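Local atomic coordinates of alpha-1,6-mannanase (Bacteroides thetaiotaomicron, PDB entry 4V1S), a protein that probably hydrolyses alpha-1,6-mannosidic linkages in mannans, as a family 76 glycoside hydrolase of a gut bacterium. Residues K262-L275 with L287-W301. Residues are numbered along the deposited sequence; the frame is centred on the assembly and turned at random.
Sequences KWSYNAGFMIRSWL and LSQAKATLASSEAKW
Ile-271 is the central knob between two antiparallel helices. It fits the hollow formed by Ala-290, Thr-293, Leu-294 and Ser-297, with CD1 3.6 Å from Leu-294 CA. The small Ala-290 lets its CA come within 4.7 Å of Ile-271 CA. Ala-267 CB fills a second dent, between Thr-293 CG2 and Ser-297 OG. At one end Leu-275 CD2 meets Leu-287 CD1 and Ala-290 CB. On the other side of Ala-290, Gln-289 CG sits over the six-membered ring of Trp-274, a CH-pi contact 3.4 Å from the centroid. The Gln-289 chain turns about CB-CG (chi2 64°), bringing NE2 round to donate to Thr-293 OG1. Asn-245 also bonds both, OG1 through O and NE2 through OD1. At the other end the Trp-301 ring lies flat under the first turn, with Ser-264 CA 3.6 Å from its six-membered ring centroid. Water 1 links Trp-301 NE1 to Lys-262 O. With an alanine in place of Trp-301, a gap would probably open beneath Ser-264, and the water would lose its indole partner. The pair forms a helical hairpin, consistent with this family's alpha/alpha barrel. Helix 202-219 packs against helix 264-281, helix 313-330 touches both, and strand 246-252 meets Ser-297 and Lys-300 through Leu-246.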
loop_
_atom_site.group_PDB
_atom_site.type_symbol
_atom_site.label_atom_id
_atom_site.label_comp_id
_atom_site.label_asym_id
_atom_site.label_seq_id
_atom_site.Cartn_x
_atom_site.Cartn_y
_atom_site.Cartn_z
ATOM N N LYS A 262 -9.339 -13.753 5.751
ATOM C CA LYS A 262 -8.107 -13.642 4.974
ATOM C C LYS A 262 -8.275 -12.618 3.867
ATOM O O LYS A 262 -9.147 -12.761 3.010
ATOM C CB LYS A 262 -7.737 -14.990 4.385
ATOM C CG LYS A 262 -7.189 -15.907 5.472
ATOM C CD LYS A 262 -6.989 -17.321 5.036
ATOM C CE LYS A 262 -6.468 -18.129 6.212
ATOM N NZ LYS A 262 -6.551 -19.587 5.951
ATOM N N TRP A 263 -7.403 -11.614 3.892
ATOM C CA TRP A 263 -7.373 -10.580 2.880
ATOM C C TRP A 263 -6.043 -10.623 2.159
ATOM O O TRP A 263 -4.983 -10.785 2.788
ATOM C CB TRP A 263 -7.512 -9.175 3.503
ATOM C CG TRP A 263 -8.839 -8.932 4.144
ATOM C CD1 TRP A 263 -9.060 -8.656 5.425
ATOM C CD2 TRP A 263 -10.116 -8.868 3.482
ATOM N NE1 TRP A 263 -10.406 -8.477 5.657
ATOM C CE2 TRP A 263 -11.077 -8.591 4.463
ATOM C CE3 TRP A 263 -10.535 -9.037 2.156
ATOM C CZ2 TRP A 263 -12.439 -8.463 4.164
ATOM C CZ3 TRP A 263 -11.871 -8.912 1.842
ATOM C CH2 TRP A 263 -12.820 -8.620 2.853
ATOM N N SER A 264 -6.090 -10.324 0.871
ATOM C CA SER A 264 -4.889 -10.344 0.044
ATOM C C SER A 264 -3.756 -9.443 0.534
ATOM O O SER A 264 -2.602 -9.870 0.507
ATOM C CB SER A 264 -5.230 -10.031 -1.428
ATOM O OG SER A 264 -5.865 -8.772 -1.546
ATOM N N TYR A 265 -4.064 -8.218 0.965
ATOM C CA TYR A 265 -3.038 -7.284 1.337
ATOM C C TYR A 265 -2.300 -7.638 2.631
ATOM O O TYR A 265 -1.179 -7.225 2.837
ATOM C CB TYR A 265 -3.567 -5.859 1.385
ATOM C CG TYR A 265 -4.347 -5.416 2.617
ATOM C CD1 TYR A 265 -5.251 -6.276 3.294
ATOM C CD2 TYR A 265 -4.222 -4.117 3.084
ATOM C CE1 TYR A 265 -5.968 -5.854 4.397
ATOM C CE2 TYR A 265 -4.921 -3.682 4.187
ATOM C CZ TYR A 265 -5.800 -4.540 4.848
ATOM O OH TYR A 265 -6.480 -4.091 5.943
ATOM N N ASN A 266 -2.918 -8.439 3.480
ATOM C CA ASN A 266 -2.220 -8.915 4.686
ATOM C C ASN A 266 -1.137 -9.934 4.309
ATOM O O ASN A 266 -0.036 -9.895 4.838
ATOM C CB ASN A 266 -3.208 -9.467 5.698
ATOM C CG ASN A 266 -3.844 -8.372 6.499
ATOM O OD1 ASN A 266 -3.221 -7.321 6.730
ATOM N ND2 ASN A 266 -5.077 -8.572 6.890
ATOM N N ALA A 267 -1.431 -10.791 3.333
ATOM C CA ALA A 267 -0.372 -11.625 2.715
ATOM C C ALA A 267 0.668 -10.769 1.972
ATOM O O ALA A 267 1.874 -10.919 2.187
ATOM C CB ALA A 267 -0.970 -12.674 1.793
ATOM N N GLY A 268 0.195 -9.856 1.126
ATOM C CA GLY A 268 1.092 -9.123 0.244
ATOM C C GLY A 268 2.088 -8.246 0.984
ATOM O O GLY A 268 3.263 -8.256 0.687
ATOM N N PHE A 269 1.628 -7.464 1.952
ATOM C CA PHE A 269 2.555 -6.627 2.676
ATOM C C PHE A 269 3.532 -7.458 3.537
ATOM O O PHE A 269 4.659 -7.034 3.717
ATOM C CB PHE A 269 1.864 -5.587 3.547
ATOM C CG PHE A 269 1.412 -4.346 2.794
ATOM C CD1 PHE A 269 2.344 -3.390 2.398
ATOM C CD2 PHE A 269 0.066 -4.078 2.596
ATOM C CE1 PHE A 269 1.950 -2.241 1.760
ATOM C CE2 PHE A 269 -0.330 -2.911 1.971
ATOM C CZ PHE A 269 0.615 -2.003 1.566
ATOM N N MET A 270 3.124 -8.640 4.008
ATOM C CA MET A 270 4.062 -9.548 4.666
ATOM C C MET A 270 5.110 -10.097 3.695
ATOM O O MET A 270 6.288 -10.096 4.013
ATOM C CB MET A 270 3.368 -10.683 5.427
ATOM C CG MET A 270 2.531 -10.236 6.640
ATOM S SD MET A 270 3.446 -9.407 7.963
ATOM C CE MET A 270 4.270 -10.834 8.646
ATOM N N ILE A 271 4.683 -10.470 2.497
ATOM C CA ILE A 271 5.599 -10.937 1.463
ATOM C C ILE A 271 6.655 -9.845 1.179
ATOM O O ILE A 271 7.862 -10.119 1.157
ATOM C CB ILE A 271 4.841 -11.351 0.187
ATOM C CG1 ILE A 271 4.026 -12.611 0.426
ATOM C CG2 ILE A 271 5.810 -11.569 -0.974
ATOM C CD1 ILE A 271 2.880 -12.745 -0.582
ATOM N N ARG A 272 6.211 -8.611 0.926
ATOM C CA ARG A 272 7.157 -7.557 0.604
ATOM C C ARG A 272 8.161 -7.370 1.755
ATOM O O ARG A 272 9.368 -7.170 1.541
ATOM C CB ARG A 272 6.425 -6.254 0.308
ATOM C CG ARG A 272 5.484 -6.333 -0.870
ATOM C CD ARG A 272 5.103 -4.949 -1.369
ATOM N NE ARG A 272 6.263 -4.398 -2.053
ATOM C CZ ARG A 272 6.511 -3.122 -2.289
ATOM N NH1 ARG A 272 5.666 -2.167 -1.910
ATOM N NH2 ARG A 272 7.635 -2.803 -2.933
ATOM N N SER A 273 7.654 -7.427 2.986
ATOM C CA SER A 273 8.506 -7.299 4.174
ATOM C C SER A 273 9.524 -8.421 4.241
ATOM O O SER A 273 10.719 -8.171 4.445
ATOM C CB SER A 273 7.651 -7.265 5.440
ATOM O OG SER A 273 6.820 -6.116 5.476
ATOM N N TRP A 274 9.050 -9.653 4.083
ATOM C CA TRP A 274 9.931 -10.799 4.161
ATOM C C TRP A 274 11.025 -10.770 3.112
ATOM O O TRP A 274 12.169 -11.177 3.393
ATOM C CB TRP A 274 9.151 -12.100 4.067
ATOM C CG TRP A 274 8.275 -12.411 5.248
ATOM C CD1 TRP A 274 8.540 -12.182 6.568
ATOM C CD2 TRP A 274 6.984 -13.055 5.201
ATOM N NE1 TRP A 274 7.499 -12.640 7.338
ATOM C CE2 TRP A 274 6.531 -13.179 6.531
ATOM C CE3 TRP A 274 6.168 -13.525 4.166
ATOM C CZ2 TRP A 274 5.303 -13.774 6.857
ATOM C CZ3 TRP A 274 4.955 -14.094 4.484
ATOM C CH2 TRP A 274 4.524 -14.217 5.821
ATOM N N LEU A 275 10.717 -10.282 1.910
ATOM C CA LEU A 275 11.749 -10.188 0.871
ATOM C C LEU A 275 12.833 -9.216 1.287
ATOM O O LEU A 275 14.014 -9.468 1.032
ATOM C CB LEU A 275 11.137 -9.839 -0.499
ATOM C CG LEU A 275 10.244 -10.949 -1.091
ATOM C CD1 LEU A 275 9.587 -10.432 -2.343
ATOM C CD2 LEU A 275 11.027 -12.228 -1.385
ATOM N N LEU A 287 12.894 -15.901 2.586
ATOM C CA LEU A 287 12.569 -16.140 1.187
ATOM C C LEU A 287 11.596 -17.302 1.057
ATOM O O LEU A 287 10.638 -17.218 0.288
ATOM C CB LEU A 287 13.822 -16.397 0.354
ATOM C CG LEU A 287 13.634 -16.592 -1.155
ATOM C CD1 LEU A 287 13.032 -15.360 -1.827
ATOM C CD2 LEU A 287 14.969 -16.937 -1.797
ATOM N N SER A 288 11.837 -18.387 1.800
ATOM C CA SER A 288 10.942 -19.536 1.754
ATOM C C SER A 288 9.520 -19.149 2.185
ATOM O O SER A 288 8.551 -19.554 1.546
ATOM C CB SER A 288 11.466 -20.694 2.629
ATOM O OG SER A 288 12.709 -21.146 2.122
ATOM N N GLN A 289 9.406 -18.354 3.251
ATOM C CA GLN A 289 8.117 -17.914 3.737
ATOM C C GLN A 289 7.410 -17.032 2.704
ATOM O O GLN A 289 6.214 -17.218 2.423
ATOM C CB GLN A 289 8.267 -17.178 5.062
ATOM C CG GLN A 289 6.941 -16.773 5.670
ATOM C CD GLN A 289 6.092 -17.964 6.050
ATOM O OE1 GLN A 289 6.444 -18.739 6.956
ATOM N NE2 GLN A 289 4.968 -18.137 5.356
ATOM N N ALA A 290 8.145 -16.100 2.115
ATOM C CA ALA A 290 7.586 -15.222 1.076
ATOM C C ALA A 290 7.051 -16.045 -0.098
ATOM O O ALA A 290 5.941 -15.809 -0.575
ATOM C CB ALA A 290 8.627 -14.236 0.607
ATOM N N LYS A 291 7.833 -17.030 -0.543
ATOM C CA LYS A 291 7.428 -17.847 -1.675
ATOM C C LYS A 291 6.192 -18.680 -1.342
ATOM O O LYS A 291 5.294 -18.814 -2.158
ATOM C CB LYS A 291 8.570 -18.750 -2.121
ATOM C CG LYS A 291 9.672 -18.023 -2.858
ATOM C CD LYS A 291 10.786 -19.011 -3.178
ATOM C CE LYS A 291 11.943 -18.363 -3.888
ATOM N NZ LYS A 291 13.001 -19.380 -4.171
ATOM N N ALA A 292 6.150 -19.237 -0.133
ATOM C CA ALA A 292 5.003 -20.053 0.275
ATOM C C ALA A 292 3.714 -19.243 0.361
ATOM O O ALA A 292 2.653 -19.667 -0.133
ATOM C CB ALA A 292 5.278 -20.752 1.602
ATOM N N THR A 293 3.796 -18.085 1.015
ATOM C CA THR A 293 2.643 -17.214 1.138
ATOM C C THR A 293 2.187 -16.641 -0.226
ATOM O O THR A 293 0.985 -16.588 -0.496
ATOM C CB THR A 293 2.932 -16.101 2.137
ATOM O OG1 THR A 293 3.183 -16.681 3.425
ATOM C CG2 THR A 293 1.806 -15.069 2.223
ATOM N N LEU A 294 3.131 -16.284 -1.080
ATOM C CA LEU A 294 2.795 -15.795 -2.413
ATOM C C LEU A 294 2.102 -16.896 -3.262
ATOM O O LEU A 294 1.097 -16.634 -3.900
ATOM C CB LEU A 294 4.010 -15.233 -3.114
ATOM C CG LEU A 294 3.768 -14.652 -4.480
ATOM C CD1 LEU A 294 2.767 -13.509 -4.503
ATOM C CD2 LEU A 294 5.111 -14.219 -5.037
ATOM N N ALA A 295 2.579 -18.120 -3.221
ATOM C CA ALA A 295 1.925 -19.184 -3.957
ATOM C C ALA A 295 0.494 -19.402 -3.480
ATOM O O ALA A 295 -0.414 -19.580 -4.284
ATOM C CB ALA A 295 2.736 -20.479 -3.858
ATOM N N SER A 296 0.293 -19.415 -2.163
ATOM C CA SER A 296 -1.042 -19.597 -1.597
ATOM C C SER A 296 -1.949 -18.402 -1.897
ATOM O O SER A 296 -3.172 -18.551 -2.065
ATOM C CB SER A 296 -0.960 -19.811 -0.104
ATOM O OG SER A 296 -0.422 -21.102 0.175
ATOM N N SER A 297 -1.357 -17.230 -1.994
ATOM C CA SER A 297 -2.107 -16.035 -2.339
ATOM C C SER A 297 -2.548 -16.076 -3.813
ATOM O O SER A 297 -3.700 -15.757 -4.128
ATOM C CB SER A 297 -1.262 -14.776 -2.116
ATOM O OG SER A 297 -0.919 -14.614 -0.722
ATOM N N GLU A 298 -1.663 -16.510 -4.702
ATOM C CA GLU A 298 -2.064 -16.715 -6.102
ATOM C C GLU A 298 -3.193 -17.755 -6.204
ATOM O O GLU A 298 -4.194 -17.542 -6.877
ATOM C CB GLU A 298 -0.876 -17.176 -6.950
ATOM C CG GLU A 298 0.235 -16.165 -7.082
ATOM C CD GLU A 298 1.343 -16.629 -7.985
ATOM O OE1 GLU A 298 1.114 -17.567 -8.783
ATOM O OE2 GLU A 298 2.442 -16.046 -7.925
ATOM N N ALA A 299 -3.035 -18.892 -5.519
ATOM C CA ALA A 299 -4.045 -19.935 -5.591
ATOM C C ALA A 299 -5.383 -19.418 -5.101
ATOM O O ALA A 299 -6.411 -19.749 -5.664
ATOM C CB ALA A 299 -3.624 -21.142 -4.788
ATOM N N LYS A 300 -5.376 -18.611 -4.032
ATOM C CA LYS A 300 -6.647 -18.163 -3.463
ATOM C C LYS A 300 -7.315 -17.061 -4.311
ATOM O O LYS A 300 -8.520 -17.093 -4.543
ATOM C CB LYS A 300 -6.466 -17.672 -2.038
ATOM C CG LYS A 300 -7.751 -17.202 -1.395
ATOM C CD LYS A 300 -7.602 -16.968 0.099
ATOM C CE LYS A 300 -8.882 -16.427 0.703
ATOM N NZ LYS A 300 -9.919 -17.481 0.849
ATOM N N TRP A 301 -6.520 -16.087 -4.744
ATOM C CA TRP A 301 -7.049 -14.838 -5.275
ATOM C C TRP A 301 -6.829 -14.574 -6.752
ATOM O O TRP A 301 -7.526 -13.732 -7.305
ATOM C CB TRP A 301 -6.526 -13.635 -4.487
ATOM C CG TRP A 301 -7.020 -13.544 -3.059
ATOM C CD1 TRP A 301 -8.289 -13.279 -2.656
ATOM C CD2 TRP A 301 -6.232 -13.671 -1.851
ATOM N NE1 TRP A 301 -8.361 -13.237 -1.274
ATOM C CE2 TRP A 301 -7.115 -13.481 -0.759
ATOM C CE3 TRP A 301 -4.881 -13.938 -1.588
ATOM C CZ2 TRP A 301 -6.696 -13.561 0.567
ATOM C CZ3 TRP A 301 -4.467 -14.028 -0.253
ATOM C CH2 TRP A 301 -5.376 -13.839 0.799
HETATM O O HOH W 1 -10.370 -12.218 0.597
#